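PDB 6IA8: tRNA uridine(34) acetyltransferase from Methanocaldococcus infernus, which converts the wobble uridine at position 34 of tRNA to 5-carboxymethyluridine, using acetyl-CoA and radical S-adenosylmethionine chemistry at a [4Fe-4S] cluster. Local coordinates for residues A[62-67]-A[136-141]; A[112-117]-A[153-158]. All blocks are in the same frame, centred on the assembly; numbering follows the deposited sequence.

In the fold
Both contacts belong to the radical SAM core, and their centres lie about 12 Å apart. Contact 1 pairs strand 63-68, at the edge of the parallel seven-stranded sheet, with strand 134-140; contact 2 joins helices 114-127 and 149-164, which cover one side of those strands. Along the chain the segments alternate: 62-67, 112-117, 136-141, 153-158. Helix 114-127 therefore lies in the connection between the two paired strands, a beta-alpha-beta crossover, and helix 149-164 follows the second. The layers meet where Val67 CG2 packs on Phe155 CE1 at 3.6 Å and Ile139 CD1 on Ile156 CD1 at 3.6 Å, so sheet and helices meet there through apolar side chains.

Contact 1: A[62-67]-A[136-141]; sequences VAVVAV and ELIIMG
Val65 and Val67 each reach across to strand 136-140 with both backbone polar groups, in a parallel ladder that runs from Val64 with Glu136 to Val67 with Ile139. Five hydrogen bonds hold it. Glu136 N gives to Ala63 O, Val65 N to Glu136 O, Ile138 N to Val65 O, Val67 N to Ile138 O, and Met140 N to Val67 O. The bond from Val65 N to Glu136 O is short, 2.8 Å, and almost straight, with an N-H...O angle of 179°. The two short strand segments run parallel, their axes 21° apart.

Apolar contacts divide between the two faces. On the face of Val64, Ala66, Glu136 and Ile138, the CG1 methyl of Val64 presses on Ile138 CD1 at 3.5 Å, a tight fit; Val64 CG1 lies opposite its own backbone N (chi1 175°), which turns it along the strand toward that isoleucine tip. Farther along, Met140 brings SD to 3.8 Å from Ala66 CB, and the bend at chi3 turns CE back toward the same methyl. On the other face Val67 CG2 lies 3.8 Å from Ile139 CD1, the two side chains running side by side. Leu137 CD1 touches Val65 CG1 at 4.1 Å. Helices 114-127 and 149-164 cover this face.

The one charged group is Glu136, whose extended chain runs beside Val64 and puts OE1 3.4 Å from Val64 CG2, while OE2 forms a salt bridge with Arg212. The chemistry is thus that of a parallel edge pair in a radical SAM sheet: Val65, Val67, Leu137 and Ile139 form an apolar floor beneath the helices, and the lone carboxylate sits on the opposite face, where the salt bridge to Arg212 probably offsets its charge.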
loop_
_atom_site.group_PDB
_atom_site.type_symbol
_atom_site.label_atom_id
_atom_site.label_comp_id
_atom_site.label_asym_id
_atom_site.label_seq_id
_atom_site.Cartn_x
_atom_site.Cartn_y
_atom_site.Cartn_z
ATOM N N VAL A 62 13.639 -2.606 -2.999
ATOM C CA VAL A 62 12.924 -1.370 -3.311
ATOM C C VAL A 62 13.167 -0.387 -2.172
ATOM O O VAL A 62 12.896 -0.699 -1.005
ATOM C CB VAL A 62 11.419 -1.615 -3.512
ATOM C CG1 VAL A 62 10.702 -0.304 -3.775
ATOM C CG2 VAL A 62 11.184 -2.597 -4.653
ATOM N N ALA A 63 13.678 0.795 -2.507
ATOM C CA ALA A 63 13.941 1.834 -1.528
ATOM C C ALA A 63 12.684 2.664 -1.324
ATOM O O ALA A 63 12.098 3.169 -2.286
ATOM C CB ALA A 63 15.083 2.730 -1.992
ATOM N N VAL A 64 12.289 2.836 -0.074
ATOM C CA VAL A 64 11.126 3.657 0.253
ATOM C C VAL A 64 11.608 5.070 0.539
ATOM O O VAL A 64 12.443 5.281 1.424
ATOM C CB VAL A 64 10.356 3.093 1.455
ATOM C CG1 VAL A 64 9.233 4.043 1.814
ATOM C CG2 VAL A 64 9.800 1.697 1.136
ATOM N N VAL A 65 11.103 6.031 -0.218
ATOM C CA VAL A 65 11.484 7.432 -0.091
ATOM C C VAL A 65 10.208 8.169 0.287
ATOM O O VAL A 65 9.353 8.425 -0.566
ATOM C CB VAL A 65 12.084 7.985 -1.389
ATOM C CG1 VAL A 65 12.298 9.483 -1.324
ATOM C CG2 VAL A 65 13.405 7.265 -1.752
ATOM N N ALA A 66 10.081 8.516 1.560
ATOM C CA ALA A 66 8.915 9.212 2.082
ATOM C C ALA A 66 9.245 10.688 2.244
ATOM O O ALA A 66 10.219 11.030 2.911
ATOM C CB ALA A 66 8.505 8.623 3.431
ATOM N N VAL A 67 8.423 11.555 1.657
ATOM C CA VAL A 67 8.668 12.994 1.674
ATOM C C VAL A 67 7.420 13.732 2.137
ATOM O O VAL A 67 6.297 13.243 2.011
ATOM C CB VAL A 67 9.095 13.524 0.290
ATOM C CG1 VAL A 67 10.387 12.832 -0.174
ATOM C CG2 VAL A 67 8.009 13.324 -0.704
ATOM N N GLU A 136 10.084 3.504 -4.234
ATOM C CA GLU A 136 8.687 3.762 -3.915
ATOM C C GLU A 136 8.642 5.138 -3.263
ATOM O O GLU A 136 9.207 5.330 -2.184
ATOM C CB GLU A 136 8.117 2.709 -2.963
ATOM C CG GLU A 136 6.736 3.097 -2.409
ATOM C CD GLU A 136 6.204 2.131 -1.329
ATOM O OE1 GLU A 136 6.982 1.321 -0.804
ATOM O OE2 GLU A 136 5.005 2.199 -1.017
ATOM N N LEU A 137 7.975 6.080 -3.919
ATOM C CA LEU A 137 7.841 7.446 -3.443
ATOM C C LEU A 137 6.521 7.564 -2.703
ATOM O O LEU A 137 5.473 7.169 -3.229
ATOM C CB LEU A 137 7.872 8.416 -4.610
ATOM C CG LEU A 137 7.772 9.896 -4.264
ATOM C CD1 LEU A 137 8.943 10.334 -3.430
ATOM C CD2 LEU A 137 7.673 10.665 -5.588
ATOM N N ILE A 138 6.586 8.047 -1.470
ATOM C CA ILE A 138 5.412 8.171 -0.613
ATOM C C ILE A 138 5.239 9.641 -0.284
ATOM O O ILE A 138 6.136 10.248 0.317
ATOM C CB ILE A 138 5.539 7.363 0.684
ATOM C CG1 ILE A 138 5.802 5.886 0.389
ATOM C CG2 ILE A 138 4.237 7.479 1.504
ATOM C CD1 ILE A 138 5.886 5.027 1.634
ATOM N N ILE A 139 4.079 10.196 -0.628
ATOM C CA ILE A 139 3.759 11.599 -0.377
ATOM C C ILE A 139 2.957 11.671 0.913
ATOM O O ILE A 139 1.805 11.231 0.970
ATOM C CB ILE A 139 2.979 12.225 -1.539
ATOM C CG1 ILE A 139 3.688 11.958 -2.878
ATOM C CG2 ILE A 139 2.783 13.733 -1.293
ATOM C CD1 ILE A 139 5.104 12.472 -2.976
ATOM N N MET A 140 3.561 12.217 1.953
ATOM C CA MET A 140 2.946 12.254 3.269
ATOM C C MET A 140 2.316 13.616 3.536
ATOM O O MET A 140 2.789 14.644 3.042
ATOM C CB MET A 140 3.983 11.950 4.344
ATOM C CG MET A 140 4.628 10.597 4.206
ATOM S SD MET A 140 5.765 10.239 5.543
ATOM C CE MET A 140 6.935 11.576 5.373
ATOM N N GLY A 141 1.252 13.611 4.348
ATOM C CA GLY A 141 0.567 14.835 4.722
ATOM C C GLY A 141 -0.940 14.685 4.778
ATOM O O GLY A 141 -1.600 15.288 5.628
#

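Contact 2: A[112-117]-A[153-158]. With SO4 (sulfate ion), chain F.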
loop_
_atom_site.group_PDB
_atom_site.type_symbol
_atom_site.label_atom_id
_atom_site.label_comp_id
_atom_site.label_asym_id
_atom_site.label_seq_id
_atom_site.Cartn_x
_atom_site.Cartn_y
_atom_site.Cartn_z
ATOM N N PHE A 112 10.864 21.510 3.463
ATOM C CA PHE A 112 9.869 20.791 2.669
ATOM C C PHE A 112 10.141 20.837 1.167
ATOM O O PHE A 112 9.216 20.652 0.352
ATOM C CB PHE A 112 8.470 21.328 2.951
ATOM C CG PHE A 112 8.087 21.294 4.404
ATOM C CD1 PHE A 112 8.260 22.418 5.193
ATOM C CD2 PHE A 112 7.565 20.145 4.984
ATOM C CE1 PHE A 112 7.911 22.403 6.533
ATOM C CE2 PHE A 112 7.212 20.127 6.323
ATOM C CZ PHE A 112 7.392 21.250 7.093
ATOM N N ASP A 113 11.383 21.079 0.786
ATOM C CA ASP A 113 11.755 21.086 -0.621
ATOM C C ASP A 113 11.635 19.662 -1.155
ATOM O O ASP A 113 12.274 18.751 -0.611
ATOM C CB ASP A 113 13.164 21.623 -0.785
ATOM C CG ASP A 113 13.572 21.784 -2.249
ATOM O OD1 ASP A 113 13.413 20.840 -3.041
ATOM O OD2 ASP A 113 14.078 22.877 -2.594
ATOM N N PRO A 114 10.849 19.421 -2.208
ATOM C CA PRO A 114 10.709 18.031 -2.690
ATOM C C PRO A 114 12.006 17.439 -3.209
ATOM O O PRO A 114 12.298 16.260 -2.961
ATOM C CB PRO A 114 9.647 18.136 -3.804
ATOM C CG PRO A 114 9.710 19.572 -4.258
ATOM C CD PRO A 114 10.043 20.372 -2.993
ATOM N N TYR A 115 12.793 18.225 -3.939
ATOM C CA TYR A 115 14.034 17.703 -4.495
ATOM C C TYR A 115 15.016 17.353 -3.386
ATOM O O TYR A 115 15.603 16.265 -3.387
ATOM C CB TYR A 115 14.655 18.712 -5.469
ATOM C CG TYR A 115 15.892 18.196 -6.190
ATOM C CD1 TYR A 115 17.087 17.994 -5.502
ATOM C CD2 TYR A 115 15.866 17.916 -7.541
ATOM C CE1 TYR A 115 18.230 17.541 -6.147
ATOM C CE2 TYR A 115 17.003 17.453 -8.197
ATOM C CZ TYR A 115 18.176 17.259 -7.497
ATOM O OH TYR A 115 19.317 16.817 -8.147
ATOM N N LEU A 116 15.219 18.277 -2.437
ATOM C CA LEU A 116 16.202 18.048 -1.385
ATOM C C LEU A 116 15.812 16.856 -0.525
ATOM O O LEU A 116 16.673 16.076 -0.114
ATOM C CB LEU A 116 16.354 19.300 -0.529
ATOM C CG LEU A 116 16.751 20.573 -1.278
ATOM C CD1 LEU A 116 16.867 21.742 -0.297
ATOM C CD2 LEU A 116 18.061 20.377 -2.036
ATOM N N GLN A 117 14.519 16.697 -0.232
ATOM C CA GLN A 117 14.083 15.551 0.560
ATOM C C GLN A 117 14.356 14.242 -0.178
ATOM O O GLN A 117 14.883 13.278 0.391
ATOM C CB GLN A 117 12.595 15.677 0.876
ATOM C CG GLN A 117 12.247 16.714 1.944
ATOM C CD GLN A 117 10.772 16.759 2.209
ATOM O OE1 GLN A 117 10.260 16.028 3.066
ATOM N NE2 GLN A 117 10.068 17.598 1.465
ATOM N N ASP A 153 1.822 19.115 -9.299
ATOM C CA ASP A 153 2.635 18.775 -10.462
ATOM C C ASP A 153 4.092 19.116 -10.200
ATOM O O ASP A 153 4.991 18.311 -10.465
ATOM C CB ASP A 153 2.123 19.505 -11.705
ATOM C CG ASP A 153 0.785 18.994 -12.172
ATOM O OD1 ASP A 153 0.280 18.001 -11.590
ATOM O OD2 ASP A 153 0.250 19.578 -13.129
ATOM N N TRP A 154 4.338 20.306 -9.648
ATOM C CA TRP A 154 5.705 20.738 -9.378
ATOM C C TRP A 154 6.363 19.834 -8.346
ATOM O O TRP A 154 7.509 19.413 -8.523
ATOM C CB TRP A 154 5.695 22.203 -8.915
ATOM C CG TRP A 154 7.006 22.685 -8.368
ATOM C CD1 TRP A 154 8.066 23.175 -9.082
ATOM C CD2 TRP A 154 7.394 22.722 -6.984
ATOM N NE1 TRP A 154 9.098 23.514 -8.219
ATOM C CE2 TRP A 154 8.706 23.251 -6.931
ATOM C CE3 TRP A 154 6.751 22.371 -5.786
ATOM C CZ2 TRP A 154 9.392 23.421 -5.734
ATOM C CZ3 TRP A 154 7.429 22.549 -4.598
ATOM C CH2 TRP A 154 8.747 23.060 -4.582
ATOM N N PHE A 155 5.638 19.491 -7.279
ATOM C CA PHE A 155 6.238 18.702 -6.206
ATOM C C PHE A 155 6.678 17.336 -6.714
ATOM O O PHE A 155 7.795 16.870 -6.433
ATOM C CB PHE A 155 5.241 18.551 -5.061
ATOM C CG PHE A 155 5.843 18.010 -3.806
ATOM C CD1 PHE A 155 6.003 16.652 -3.633
ATOM C CD2 PHE A 155 6.259 18.866 -2.799
ATOM C CE1 PHE A 155 6.556 16.154 -2.465
ATOM C CE2 PHE A 155 6.812 18.381 -1.633
ATOM C CZ PHE A 155 6.966 17.036 -1.449
ATOM N N ILE A 156 5.805 16.674 -7.470
ATOM C CA ILE A 156 6.153 15.361 -7.997
ATOM C C ILE A 156 7.263 15.482 -9.032
ATOM O O ILE A 156 8.178 14.646 -9.082
ATOM C CB ILE A 156 4.919 14.659 -8.585
ATOM C CG1 ILE A 156 3.881 14.389 -7.480
ATOM C CG2 ILE A 156 5.361 13.369 -9.278
ATOM C CD1 ILE A 156 4.355 13.581 -6.323
ATOM N N LYS A 157 7.193 16.513 -9.877
ATOM C CA LYS A 157 8.241 16.757 -10.862
ATOM C C LYS A 157 9.605 16.817 -10.194
ATOM O O LYS A 157 10.574 16.206 -10.662
ATOM C CB LYS A 157 7.960 18.062 -11.608
ATOM C CG LYS A 157 9.048 18.458 -12.566
ATOM C CD LYS A 157 8.744 19.851 -13.209
ATOM C CE LYS A 157 9.941 20.393 -13.910
ATOM N NZ LYS A 157 11.082 20.662 -12.995
ATOM N N ARG A 158 9.699 17.564 -9.094
ATOM C CA ARG A 158 10.988 17.778 -8.450
ATOM C C ARG A 158 11.488 16.519 -7.754
ATOM O O ARG A 158 12.707 16.307 -7.647
ATOM C CB ARG A 158 10.882 18.940 -7.453
ATOM C CG ARG A 158 10.665 20.301 -8.091
ATOM C CD ARG A 158 11.857 20.677 -8.993
ATOM N NE ARG A 158 13.054 20.965 -8.193
ATOM C CZ ARG A 158 14.298 20.931 -8.648
ATOM N NH1 ARG A 158 14.533 20.584 -9.899
ATOM N NH2 ARG A 158 15.301 21.227 -7.839
HETATM S S SO4 F . 11.901 24.200 -11.152
HETATM O O1 SO4 F . 10.786 23.667 -11.937
HETATM O O2 SO4 F . 12.939 23.180 -11.033
HETATM O O3 SO4 F . 12.443 25.376 -11.823
HETATM O O4 SO4 F . 11.454 24.582 -9.808
HETATM O O HOH W 1 12.758 21.865 -5.434
#
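Helices 114-127 and 149-164 lie side by side on the sheet of the radical SAM core, and Pro114, in the first turn of the former, wedges into the latter. Its CB stands over the centre of the Phe155 ring, 3.5 Å from the centroid and 9° off the normal, a CH-pi contact. Its CG makes a second one over the six-membered ring of Trp154, and Pro114 CD reaches Trp154 CH2 at 3.4 Å. Arg158 bends back at chi2 and chi3 so that Tyr115 CD2 lies over one face of its guanidinium, 3.4 Å from Arg158 NH2, the two planes 20° apart. A water in the guanidinium plane accepts from Arg158 NE (2.9 Å) and donates to Asp113 OD1, the N-cap acceptor for Leu116 N. Arg158 NH1 also forms a salt bridge with Asp161. A leucine in place of Arg158 would probably leave the Tyr115 ring without the guanidinium beside it and Asp161 without this ion pair. In a sulfate, probably from the crystallisation liquor, O4 accepts from Trp154 NE1 at 3.0 Å and O1 from Lys157 NZ. Neighbouring helices packed outside a parallel sheet are typical of the partial TIM-barrel fold of radical SAM enzymes; here Pro114 joins two.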